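Local structure of putative TetR-family transcriptional regulator (Streptomyces coelicolor, 2HXO) at residues A[94-99]-A[217-222]; A[127-132]-A[149-154]; A[187-192]-A[208-213]. The protein probably acts as a dimeric transcription regulator of the TetR family, binding DNA through a predicted helix-turn-helix motif. All coordinates share one frame; numbering follows the deposited sequence.

Contact 1 (A[94-99]-A[217-222]); sequences VALGLW and QFLAGI
W99 and F218 form an offset stack in the all-helical C-terminal domain of a TetR-type regulator, where segments 94-99 and 217-222, on helix 87-104 and helix 214-230, run roughly antiparallel (145°). The ring centroids lie 4.6 Å apart with the planes 30° from parallel, and the two side chains slide past each other in opposite directions. The six-membered ring of W99 also receives CB of F218 over its face, a CH-pi contact, so both the methylene and the ring of F218 rest on the indole. Large flat side chains suit the 10.7 Å between the segment axes, which they bridge from both sides.

A95 is small enough to admit the far edge of the F218 ring, with CB 3.7 Å from CE2, and it also meets I222. The branched ends of L96 and L219 cross at about a right angle, CD2 of L96 tightly against CD2 of L219 at 3.3 Å. F218 also touches A160 of helix 146-166, a third helix in the packing. With CG anti to the backbone N (chi1 -177°), the F218 ring reaches across until CE2 stands 3.2 Å from the carbonyl O of A95.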
ATOM      1  N   VAL A  94       5.700  12.987   9.948  1.00 34.74           N
ATOM      2  CA  VAL A  94       5.672  11.557  10.220  1.00 34.34           C
ATOM      3  C   VAL A  94       5.661  10.785   8.906  1.00 34.03           C
ATOM      4  O   VAL A  94       6.428   9.845   8.733  1.00 35.66           O
ATOM      5  CB  VAL A  94       4.442  11.140  11.030  1.00 34.41           C
ATOM      6  CG1 VAL A  94       4.378   9.613  11.100  1.00 33.96           C
ATOM      7  CG2 VAL A  94       4.523  11.727  12.423  1.00 32.43           C
ATOM      8  N   ALA A  95       4.801  11.198   7.980  1.00 33.82           N
ATOM      9  CA  ALA A  95       4.672  10.537   6.681  1.00 33.98           C
ATOM     10  C   ALA A  95       5.956  10.622   5.836  1.00 35.61           C
ATOM     11  O   ALA A  95       6.361   9.638   5.209  1.00 35.73           O
ATOM     12  CB  ALA A  95       3.485  11.133   5.915  1.00 32.16           C
ATOM     13  N   LEU A  96       6.594  11.790   5.808  1.00 36.31           N
ATOM     14  CA  LEU A  96       7.840  11.935   5.046  1.00 37.06           C
ATOM     15  C   LEU A  96       8.940  11.095   5.676  1.00 37.04           C
ATOM     16  O   LEU A  96       9.773  10.529   4.974  1.00 35.82           O
ATOM     17  CB  LEU A  96       8.285  13.394   4.992  1.00 38.66           C
ATOM     18  CG  LEU A  96       7.405  14.267   4.103  1.00 42.05           C
ATOM     19  CD1 LEU A  96       7.904  15.708   4.154  1.00 42.39           C
ATOM     20  CD2 LEU A  96       7.422  13.721   2.676  1.00 41.54           C
ATOM     21  N   GLY A  97       8.946  11.025   7.005  1.00 38.15           N
ATOM     22  CA  GLY A  97       9.932  10.209   7.689  1.00 37.53           C
ATOM     23  C   GLY A  97       9.761   8.783   7.192  1.00 40.12           C
ATOM     24  O   GLY A  97      10.738   8.120   6.857  1.00 41.78           O
ATOM     25  N   LEU A  98       8.517   8.307   7.121  1.00 39.89           N
ATOM     26  CA  LEU A  98       8.274   6.949   6.648  1.00 40.52           C
ATOM     27  C   LEU A  98       8.622   6.810   5.166  1.00 40.88           C
ATOM     28  O   LEU A  98       9.247   5.839   4.755  1.00 40.88           O
ATOM     29  CB  LEU A  98       6.812   6.549   6.894  1.00 40.02           C
ATOM     30  CG  LEU A  98       6.452   6.296   8.365  1.00 40.68           C
ATOM     31  CD1 LEU A  98       4.976   5.982   8.491  1.00 39.52           C
ATOM     32  CD2 LEU A  98       7.302   5.139   8.911  1.00 40.67           C
ATOM     33  N   TRP A  99       8.210   7.785   4.361  1.00 41.76           N
ATOM     34  CA  TRP A  99       8.490   7.762   2.930  1.00 41.11           C
ATOM     35  C   TRP A  99       9.996   7.710   2.653  1.00 41.69           C
ATOM     36  O   TRP A  99      10.463   6.880   1.869  1.00 40.74           O
ATOM     37  CB  TRP A  99       7.883   8.997   2.258  1.00 41.62           C
ATOM     38  CG  TRP A  99       8.360   9.211   0.840  1.00 44.31           C
ATOM     39  CD1 TRP A  99       9.530   9.814   0.442  1.00 45.63           C
ATOM     40  CD2 TRP A  99       7.659   8.871  -0.365  1.00 44.19           C
ATOM     41  NE1 TRP A  99       9.589   9.876  -0.932  1.00 45.56           N
ATOM     42  CE2 TRP A  99       8.455   9.305  -1.451  1.00 44.94           C
ATOM     43  CE3 TRP A  99       6.436   8.247  -0.631  1.00 44.39           C
ATOM     44  CZ2 TRP A  99       8.061   9.136  -2.781  1.00 45.65           C
ATOM     45  CZ3 TRP A  99       6.044   8.078  -1.955  1.00 44.45           C
ATOM     46  CH2 TRP A  99       6.854   8.523  -3.012  1.00 47.11           C
ATOM     47  N   GLN A 217       3.689  14.227  -4.854  1.00 39.98           N
ATOM     48  CA  GLN A 217       2.414  13.551  -4.994  1.00 39.77           C
ATOM     49  C   GLN A 217       2.047  13.024  -3.605  1.00 39.07           C
ATOM     50  O   GLN A 217       0.933  13.226  -3.115  1.00 40.42           O
ATOM     51  CB  GLN A 217       2.542  12.381  -5.974  1.00 40.47           C
ATOM     52  CG  GLN A 217       1.282  11.529  -6.066  1.00 43.12           C
ATOM     53  CD  GLN A 217       0.091  12.354  -6.494  1.00 44.68           C
ATOM     54  OE1 GLN A 217       0.139  13.008  -7.534  1.00 44.44           O
ATOM     55  NE2 GLN A 217      -0.984  12.338  -5.692  1.00 45.46           N
ATOM     56  N   PHE A 218       3.010  12.353  -2.985  1.00 37.58           N
ATOM     57  CA  PHE A 218       2.858  11.786  -1.662  1.00 37.71           C
ATOM     58  C   PHE A 218       2.305  12.804  -0.672  1.00 37.83           C
ATOM     59  O   PHE A 218       1.287  12.554  -0.021  1.00 40.00           O
ATOM     60  CB  PHE A 218       4.208  11.269  -1.172  1.00 38.50           C
ATOM     61  CG  PHE A 218       4.143  10.582   0.169  1.00 43.09           C
ATOM     62  CD1 PHE A 218       3.371   9.433   0.338  1.00 41.77           C
ATOM     63  CD2 PHE A 218       4.836  11.093   1.265  1.00 42.08           C
ATOM     64  CE1 PHE A 218       3.287   8.800   1.576  1.00 42.78           C
ATOM     65  CE2 PHE A 218       4.758  10.468   2.508  1.00 43.86           C
ATOM     66  CZ  PHE A 218       3.975   9.310   2.662  1.00 43.40           C
ATOM     67  N   LEU A 219       2.965  13.956  -0.570  1.00 37.77           N
ATOM     68  CA  LEU A 219       2.543  15.023   0.338  1.00 38.50           C
ATOM     69  C   LEU A 219       1.184  15.621  -0.003  1.00 38.25           C
ATOM     70  O   LEU A 219       0.456  16.049   0.892  1.00 39.12           O
ATOM     71  CB  LEU A 219       3.579  16.147   0.370  1.00 38.77           C
ATOM     72  CG  LEU A 219       4.892  15.849   1.095  1.00 43.15           C
ATOM     73  CD1 LEU A 219       5.785  17.089   1.061  1.00 40.32           C
ATOM     74  CD2 LEU A 219       4.597  15.437   2.539  1.00 41.06           C
ATOM     75  N   ALA A 220       0.851  15.669  -1.289  1.00 37.63           N
ATOM     76  CA  ALA A 220      -0.438  16.211  -1.723  1.00 36.57           C
ATOM     77  C   ALA A 220      -1.543  15.240  -1.317  1.00 36.08           C
ATOM     78  O   ALA A 220      -2.602  15.660  -0.843  1.00 37.30           O
ATOM     79  CB  ALA A 220      -0.452  16.412  -3.234  1.00 35.46           C
ATOM     80  N   GLY A 221      -1.287  13.945  -1.488  1.00 35.03           N
ATOM     81  CA  GLY A 221      -2.274  12.941  -1.114  1.00 35.37           C
ATOM     82  C   GLY A 221      -2.556  12.947   0.384  1.00 36.33           C
ATOM     83  O   GLY A 221      -3.715  12.877   0.805  1.00 36.42           O
ATOM     84  N   ILE A 222      -1.499  13.039   1.190  1.00 35.81           N
ATOM     85  CA  ILE A 222      -1.646  13.060   2.639  1.00 36.17           C
ATOM     86  C   ILE A 222      -2.435  14.318   3.016  1.00 34.47           C
ATOM     87  O   ILE A 222      -3.333  14.266   3.863  1.00 33.61           O
ATOM     88  CB  ILE A 222      -0.240  13.023   3.344  1.00 39.16           C
ATOM     89  CG1 ILE A 222      -0.386  12.514   4.777  1.00 43.72           C
ATOM     90  CG2 ILE A 222       0.389  14.403   3.388  1.00 40.87           C
ATOM     91  CD1 ILE A 222      -0.844  11.074   4.893  1.00 44.36           C
TER

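Contact 2 (A[127-132]-A[149-154]); sequences RIFESL and ASSALM
The ring of F129 meets the bent chain of M154, a selenomethionine, obliquely, the two side chains crossing at about a right angle. The closest approach is 3.3 Å, between CE1 of F129 and the methyl CE of M154. That methyl is shared: CG2 of I128 also comes to 3.3 Å from CE of M154, so the end of the chain is wedged between a beta-branched side chain and an aromatic ring. M154 can get there because CG leaves anti to the backbone N (chi1 172°) and the chain then bends at both chi2 and chi3, folding the methyl back toward helix 124-138. A long unbranched residue suits the place, since it can curl to fit between two such different shapes.

On the CE2 side of the same ring the neighbours are serines. OG of S151 lies at the ring edge, near its plane, 3.5 Å from CE2 of F129, while CB of S150 approaches CE2 of F129 at 3.9 Å. Both hydroxyls turn to their own helix for hydrogen bonds, S150 to the carbonyl of W146 and S151 to that of F147, which satisfies these buried polar groups and lets small residues pack against an aromatic one.

L132 supplies the remaining apolar contact. Its CD1 sits over the backbone turn of the opposite helix, 3.9 Å from O of S150 and 4.2 Å from CB of L153.

Segments 127-132 and 149-154, on helix 124-138 and helix 146-166, cross at 116° with axes 9.6 Å apart, within the helical core of the TetR-type C-terminal domain. L153 is also covered by I222 and V225 of helix 214-230, L132 touches V94 of helix 87-104, and F201 of the second subunit packs on S150.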
ATOM      1  N   ARG A 127       3.589   2.756  17.787  1.00 40.40           N
ATOM      2  CA  ARG A 127       4.332   4.015  17.836  1.00 40.57           C
ATOM      3  C   ARG A 127       3.930   4.967  16.691  1.00 39.60           C
ATOM      4  O   ARG A 127       3.854   6.179  16.882  1.00 39.39           O
ATOM      5  CB  ARG A 127       5.835   3.727  17.828  1.00 39.04           C
ATOM      6  CG  ARG A 127       6.292   3.181  19.166  1.00 40.87           C
ATOM      7  CD  ARG A 127       7.699   2.621  19.155  1.00 40.33           C
ATOM      8  NE  ARG A 127       8.138   2.361  20.521  1.00 42.08           N
ATOM      9  CZ  ARG A 127       9.114   1.520  20.862  1.00 41.67           C
ATOM     10  NH1 ARG A 127       9.771   0.841  19.930  1.00 37.62           N
ATOM     11  NH2 ARG A 127       9.415   1.345  22.143  1.00 40.46           N
ATOM     12  N   ILE A 128       3.659   4.409  15.516  1.00 38.83           N
ATOM     13  CA  ILE A 128       3.236   5.212  14.376  1.00 39.27           C
ATOM     14  C   ILE A 128       1.842   5.709  14.698  1.00 37.89           C
ATOM     15  O   ILE A 128       1.519   6.874  14.506  1.00 36.47           O
ATOM     16  CB  ILE A 128       3.127   4.397  13.065  1.00 39.00           C
ATOM     17  CG1 ILE A 128       4.451   3.723  12.741  1.00 40.91           C
ATOM     18  CG2 ILE A 128       2.699   5.315  11.936  1.00 36.58           C
ATOM     19  CD1 ILE A 128       5.610   4.684  12.706  1.00 44.53           C
ATOM     20  N   PHE A 129       1.012   4.799  15.188  1.00 38.07           N
ATOM     21  CA  PHE A 129      -0.348   5.151  15.533  1.00 38.11           C
ATOM     22  C   PHE A 129      -0.428   6.201  16.629  1.00 38.14           C
ATOM     23  O   PHE A 129      -1.305   7.055  16.603  1.00 36.57           O
ATOM     24  CB  PHE A 129      -1.148   3.906  15.913  1.00 39.41           C
ATOM     25  CG  PHE A 129      -1.952   3.354  14.770  1.00 41.55           C
ATOM     26  CD1 PHE A 129      -1.388   2.434  13.877  1.00 42.54           C
ATOM     27  CD2 PHE A 129      -3.247   3.813  14.538  1.00 41.05           C
ATOM     28  CE1 PHE A 129      -2.102   1.976  12.769  1.00 43.12           C
ATOM     29  CE2 PHE A 129      -3.976   3.367  13.429  1.00 43.36           C
ATOM     30  CZ  PHE A 129      -3.405   2.446  12.540  1.00 43.65           C
ATOM     31  N   GLU A 130       0.491   6.155  17.586  1.00 38.42           N
ATOM     32  CA  GLU A 130       0.496   7.151  18.652  1.00 38.59           C
ATOM     33  C   GLU A 130       0.861   8.513  18.047  1.00 38.34           C
ATOM     34  O   GLU A 130       0.264   9.521  18.375  1.00 38.58           O
ATOM     35  CB  GLU A 130       1.516   6.769  19.725  1.00 38.57           C
ATOM     36  CG  GLU A 130       1.514   7.653  20.964  1.00 37.00           C
ATOM     37  CD  GLU A 130       0.251   7.520  21.810  1.00 36.23           C
ATOM     38  OE1 GLU A 130      -0.389   6.458  21.786  1.00 34.55           O
ATOM     39  OE2 GLU A 130      -0.089   8.477  22.526  1.00 37.23           O
ATOM     40  N   SER A 131       1.846   8.520  17.157  1.00 38.30           N
ATOM     41  CA  SER A 131       2.299   9.739  16.503  1.00 38.74           C
ATOM     42  C   SER A 131       1.175  10.400  15.704  1.00 38.92           C
ATOM     43  O   SER A 131       0.963  11.605  15.814  1.00 40.63           O
ATOM     44  CB  SER A 131       3.461   9.430  15.556  1.00 39.58           C
ATOM     45  OG  SER A 131       4.543   8.839  16.249  1.00 39.54           O
ATOM     46  N   LEU A 132       0.472   9.614  14.892  1.00 38.51           N
ATOM     47  CA  LEU A 132      -0.618  10.137  14.083  1.00 36.04           C
ATOM     48  C   LEU A 132      -1.824  10.517  14.948  1.00 35.38           C
ATOM     49  O   LEU A 132      -2.389  11.605  14.788  1.00 34.03           O
ATOM     50  CB  LEU A 132      -1.028   9.109  13.028  1.00 33.45           C
ATOM     51  CG  LEU A 132       0.077   8.654  12.060  1.00 33.90           C
ATOM     52  CD1 LEU A 132      -0.434   7.489  11.195  1.00 31.01           C
ATOM     53  CD2 LEU A 132       0.516   9.811  11.196  1.00 28.84           C
ATOM     54  N   ALA A 149      -9.699   7.856  11.512  1.00 33.09           N
ATOM     55  CA  ALA A 149      -8.841   8.876  10.930  1.00 33.36           C
ATOM     56  C   ALA A 149      -7.379   8.436  10.925  1.00 33.99           C
ATOM     57  O   ALA A 149      -6.675   8.569   9.925  1.00 34.91           O
ATOM     58  CB  ALA A 149      -9.000  10.172  11.693  1.00 32.70           C
ATOM     59  N   SER A 150      -6.925   7.884  12.040  1.00 34.82           N
ATOM     60  CA  SER A 150      -5.540   7.438  12.149  1.00 36.20           C
ATOM     61  C   SER A 150      -5.199   6.306  11.203  1.00 35.71           C
ATOM     62  O   SER A 150      -4.125   6.312  10.587  1.00 35.35           O
ATOM     63  CB  SER A 150      -5.242   7.009  13.582  1.00 38.53           C
ATOM     64  OG  SER A 150      -5.336   8.124  14.448  1.00 43.51           O
ATOM     65  N   SER A 151      -6.106   5.329  11.099  1.00 34.79           N
ATOM     66  CA  SER A 151      -5.915   4.175  10.222  1.00 32.98           C
ATOM     67  C   SER A 151      -5.896   4.585   8.772  1.00 33.26           C
ATOM     68  O   SER A 151      -5.155   4.008   7.978  1.00 33.82           O
ATOM     69  CB  SER A 151      -7.027   3.143  10.425  1.00 36.66           C
ATOM     70  OG  SER A 151      -6.918   2.511  11.688  1.00 39.79           O
ATOM     71  N   ALA A 152      -6.724   5.570   8.417  1.00 32.19           N
ATOM     72  CA  ALA A 152      -6.767   6.049   7.041  1.00 32.10           C
ATOM     73  C   ALA A 152      -5.420   6.663   6.669  1.00 33.23           C
ATOM     74  O   ALA A 152      -4.879   6.373   5.597  1.00 32.28           O
ATOM     75  CB  ALA A 152      -7.885   7.081   6.855  1.00 30.21           C
ATOM     76  N   LEU A 153      -4.881   7.510   7.545  1.00 33.82           N
ATOM     77  CA  LEU A 153      -3.578   8.124   7.267  1.00 36.52           C
ATOM     78  C   LEU A 153      -2.556   7.005   7.052  1.00 38.00           C
ATOM     79  O   LEU A 153      -1.827   6.988   6.060  1.00 36.23           O
ATOM     80  CB  LEU A 153      -3.154   9.021   8.432  1.00 34.24           C
ATOM     81  CG  LEU A 153      -3.947  10.325   8.466  1.00 34.03           C
ATOM     82  CD1 LEU A 153      -3.834  10.987   9.833  1.00 30.98           C
ATOM     83  CD2 LEU A 153      -3.459  11.224   7.335  1.00 27.81           C
HETATM   84  N   MSE A 154      -2.541   6.048   7.974  1.00 41.46           N
HETATM   85  CA  MSE A 154      -1.630   4.916   7.879  1.00 44.32           C
HETATM   86  C   MSE A 154      -1.753   4.149   6.559  1.00 44.84           C
HETATM   87  O   MSE A 154      -0.759   3.909   5.866  1.00 46.24           O
HETATM   88  CB  MSE A 154      -1.887   3.957   9.025  1.00 47.68           C
HETATM   89  CG  MSE A 154      -1.112   2.687   8.884  1.00 53.99           C
HETATM   90 SE   MSE A 154       0.739   3.040   9.223  1.00 62.58          SE
HETATM   91  CE  MSE A 154       0.651   2.806  11.148  1.00 60.22           C
TER

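Contact 3 (A[187-192]-A[208-213])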
ATOM      1  N   VAL A 187       5.848   5.789 -19.652  1.00 67.23           N
ATOM      2  CA  VAL A 187       4.424   5.729 -19.335  1.00 65.13           C
ATOM      3  C   VAL A 187       3.690   6.862 -20.042  1.00 63.96           C
ATOM      4  O   VAL A 187       2.660   6.648 -20.685  1.00 62.51           O
ATOM      5  CB  VAL A 187       4.175   5.880 -17.811  1.00 64.91           C
ATOM      6  CG1 VAL A 187       2.685   5.978 -17.538  1.00 64.53           C
ATOM      7  CG2 VAL A 187       4.775   4.702 -17.058  1.00 63.91           C
ATOM      8  N   SER A 188       4.231   8.069 -19.912  1.00 62.76           N
ATOM      9  CA  SER A 188       3.635   9.246 -20.521  1.00 62.10           C
ATOM     10  C   SER A 188       3.374   9.064 -22.013  1.00 61.70           C
ATOM     11  O   SER A 188       2.265   9.317 -22.491  1.00 61.05           O
ATOM     12  CB  SER A 188       4.533  10.463 -20.294  1.00 62.14           C
ATOM     13  OG  SER A 188       3.933  11.637 -20.808  1.00 62.46           O
ATOM     14  N   THR A 189       4.386   8.626 -22.756  1.00 61.88           N
ATOM     15  CA  THR A 189       4.199   8.441 -24.188  1.00 62.53           C
ATOM     16  C   THR A 189       3.282   7.256 -24.470  1.00 61.42           C
ATOM     17  O   THR A 189       2.395   7.343 -25.320  1.00 60.95           O
ATOM     18  CB  THR A 189       5.551   8.268 -24.931  1.00 63.98           C
ATOM     19  OG1 THR A 189       6.411   7.403 -24.187  1.00 66.19           O
ATOM     20  CG2 THR A 189       6.231   9.613 -25.098  1.00 65.78           C
ATOM     21  N   ALA A 190       3.479   6.157 -23.746  1.00 60.22           N
ATOM     22  CA  ALA A 190       2.639   4.976 -23.932  1.00 58.74           C
ATOM     23  C   ALA A 190       1.161   5.330 -23.779  1.00 58.07           C
ATOM     24  O   ALA A 190       0.328   4.883 -24.567  1.00 57.53           O
ATOM     25  CB  ALA A 190       3.019   3.896 -22.930  1.00 59.20           C
ATOM     26  N   TRP A 191       0.843   6.131 -22.761  1.00 57.17           N
ATOM     27  CA  TRP A 191      -0.539   6.547 -22.509  1.00 57.25           C
ATOM     28  C   TRP A 191      -1.042   7.467 -23.610  1.00 57.76           C
ATOM     29  O   TRP A 191      -2.210   7.405 -23.996  1.00 57.10           O
ATOM     30  CB  TRP A 191      -0.650   7.245 -21.146  1.00 56.09           C
ATOM     31  CG  TRP A 191      -0.667   6.284 -19.990  1.00 55.89           C
ATOM     32  CD1 TRP A 191      -0.340   4.958 -20.026  1.00 54.55           C
ATOM     33  CD2 TRP A 191      -1.022   6.572 -18.629  1.00 55.81           C
ATOM     34  NE1 TRP A 191      -0.472   4.403 -18.780  1.00 56.02           N
ATOM     35  CE2 TRP A 191      -0.889   5.366 -17.900  1.00 55.86           C
ATOM     36  CE3 TRP A 191      -1.441   7.728 -17.952  1.00 55.62           C
ATOM     37  CZ2 TRP A 191      -1.160   5.280 -16.526  1.00 55.73           C
ATOM     38  CZ3 TRP A 191      -1.711   7.643 -16.578  1.00 55.65           C
ATOM     39  CH2 TRP A 191      -1.568   6.426 -15.885  1.00 55.86           C
ATOM     40  N   GLU A 192      -0.151   8.317 -24.110  1.00 58.82           N
ATOM     41  CA  GLU A 192      -0.489   9.244 -25.187  1.00 60.08           C
ATOM     42  C   GLU A 192      -0.841   8.486 -26.465  1.00 59.21           C
ATOM     43  O   GLU A 192      -1.213   9.090 -27.468  1.00 59.53           O
ATOM     44  CB  GLU A 192       0.680  10.206 -25.442  1.00 61.84           C
ATOM     45  CG  GLU A 192       0.730  11.355 -24.447  1.00 65.72           C
ATOM     46  CD  GLU A 192       1.985  12.197 -24.563  1.00 68.13           C
ATOM     47  OE1 GLU A 192       2.012  13.291 -23.958  1.00 68.67           O
ATOM     48  OE2 GLU A 192       2.943  11.764 -25.246  1.00 70.18           O
ATOM     49  N   GLN A 208       1.207  15.007 -18.160  1.00 67.63           N
ATOM     50  CA  GLN A 208       1.541  15.308 -16.774  1.00 68.83           C
ATOM     51  C   GLN A 208       2.278  14.168 -16.083  1.00 68.83           C
ATOM     52  O   GLN A 208       2.850  14.359 -15.014  1.00 69.05           O
ATOM     53  CB  GLN A 208       0.275  15.654 -15.987  1.00 69.50           C
ATOM     54  CG  GLN A 208      -0.358  16.966 -16.398  1.00 71.24           C
ATOM     55  CD  GLN A 208      -1.681  17.222 -15.703  1.00 72.83           C
ATOM     56  OE1 GLN A 208      -1.764  17.241 -14.471  1.00 73.36           O
ATOM     57  NE2 GLN A 208      -2.728  17.425 -16.494  1.00 73.36           N
ATOM     58  N   VAL A 209       2.268  12.983 -16.688  1.00 69.51           N
ATOM     59  CA  VAL A 209       2.961  11.838 -16.099  1.00 70.10           C
ATOM     60  C   VAL A 209       4.458  12.123 -16.075  1.00 70.94           C
ATOM     61  O   VAL A 209       5.143  11.852 -15.083  1.00 71.03           O
ATOM     62  CB  VAL A 209       2.738  10.543 -16.915  1.00 70.07           C
ATOM     63  CG1 VAL A 209       3.532   9.405 -16.291  1.00 69.53           C
ATOM     64  CG2 VAL A 209       1.259  10.190 -16.966  1.00 70.02           C
ATOM     65  N   ARG A 210       4.952  12.669 -17.184  1.00 71.61           N
ATOM     66  CA  ARG A 210       6.365  13.002 -17.350  1.00 71.61           C
ATOM     67  C   ARG A 210       6.745  14.151 -16.426  1.00 70.54           C
ATOM     68  O   ARG A 210       6.119  15.208 -16.457  1.00 70.93           O
ATOM     69  CB  ARG A 210       6.624  13.399 -18.809  1.00 73.26           C
ATOM     70  CG  ARG A 210       8.081  13.316 -19.268  1.00 75.14           C
ATOM     71  CD  ARG A 210       8.160  13.479 -20.785  1.00 76.50           C
ATOM     72  NE  ARG A 210       7.184  12.623 -21.464  1.00 78.23           N
ATOM     73  CZ  ARG A 210       6.888  12.691 -22.759  1.00 78.87           C
ATOM     74  NH1 ARG A 210       7.496  13.580 -23.536  1.00 80.34           N
ATOM     75  NH2 ARG A 210       5.972  11.881 -23.277  1.00 78.74           N
ATOM     76  N   GLY A 211       7.766  13.941 -15.604  1.00 69.53           N
ATOM     77  CA  GLY A 211       8.192  14.986 -14.688  1.00 69.46           C
ATOM     78  C   GLY A 211       7.344  15.042 -13.431  1.00 69.06           C
ATOM     79  O   GLY A 211       7.445  15.972 -12.627  1.00 68.95           O
ATOM     80  N   HIS A 212       6.486  14.043 -13.270  1.00 68.39           N
ATOM     81  CA  HIS A 212       5.627  13.957 -12.103  1.00 66.78           C
ATOM     82  C   HIS A 212       6.496  13.542 -10.924  1.00 64.27           C
ATOM     83  O   HIS A 212       7.103  12.473 -10.946  1.00 64.70           O
ATOM     84  CB  HIS A 212       4.527  12.919 -12.348  1.00 68.56           C
ATOM     85  CG  HIS A 212       3.897  12.394 -11.095  1.00 70.48           C
ATOM     86  ND1 HIS A 212       4.154  11.130 -10.607  1.00 70.72           N
ATOM     87  CD2 HIS A 212       3.042  12.971 -10.216  1.00 70.87           C
ATOM     88  CE1 HIS A 212       3.483  10.950  -9.482  1.00 71.53           C
ATOM     89  NE2 HIS A 212       2.800  12.052  -9.224  1.00 70.84           N
ATOM     90  N   ASP A 213       6.571  14.393  -9.904  1.00 61.58           N
ATOM     91  CA  ASP A 213       7.375  14.091  -8.724  1.00 58.41           C
ATOM     92  C   ASP A 213       6.583  13.240  -7.736  1.00 56.24           C
ATOM     93  O   ASP A 213       5.510  13.633  -7.275  1.00 56.86           O
ATOM     94  CB  ASP A 213       7.846  15.385  -8.044  1.00 58.54           C
ATOM     95  CG  ASP A 213       8.690  15.118  -6.796  1.00 59.91           C
ATOM     96  OD1 ASP A 213       9.234  13.997  -6.660  1.00 59.92           O
ATOM     97  OD2 ASP A 213       8.824  16.030  -5.954  1.00 59.84           O
TER
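V209 packs against V187 and W191 of helix 182-191 from the first position of a type II beta turn, V209 to H212, in the loop leading to helix 214-230 of this TetR-type C-terminal domain. Its two methyls diverge. CG1 meets CG1 of V187 at 3.7 Å, the side chains crossing at about a right angle, while CG2 approaches the six-membered ring of W191 obliquely, 3.8 Å from CE3. Between them CB of V209 rests on CB of S188, a residue small enough to let the loop come close. A beta-branched residue fits here because each methyl finds its own apolar partner. Replaced by an alanine, this valine would lose both methyls, which would probably leave V187 and W191 without these contacts and open a gap beside the indole, whose other partners include F129 of the second subunit.

R210, the next residue and itself exposed, sends its side chain to S188 and E192. The chain bends at chi3 (-48°), bringing the guanidinium edge to CB of S188. The carboxylate of E192 stands at 66° to the guanidinium plane and makes only a long salt bridge, 3.6 Å from OE2 of E192 to NH2 of R210. D185 is the stronger ionic partner, bound through NE, so a long, flexible cation can serve two acids. G211 follows with a positive phi (82°), a conformation that would jam any CB against the preceding carbonyl. The hydroxyl of S188 bonds the carbonyl of A206, and its OG also accepts a weak, bent hydrogen bond, 3.2 Å long, from NH2 of R210.

All three contacts lie in the C-terminal domain, and the loop closed by contact 1 encloses the other two along the chain. Contacts 1 and 2 are neighbours, with centres 13 Å apart: CD1 of I222 packs 3.6 Å from CD2 of L153, and CG1 of V94 lies 3.9 Å from CD2 of L132, joining four helices in one bundle. Contact 3 is more remote, its centre 21 Å from that of contact 1, with a probable hydrogen bond between H212 and Q217 connecting them. Within the chain the nearest atoms of contacts 2 and 3 are about 17 Å apart, yet across the dimer contact 3 meets contact 2, W191 against F129 of the second subunit.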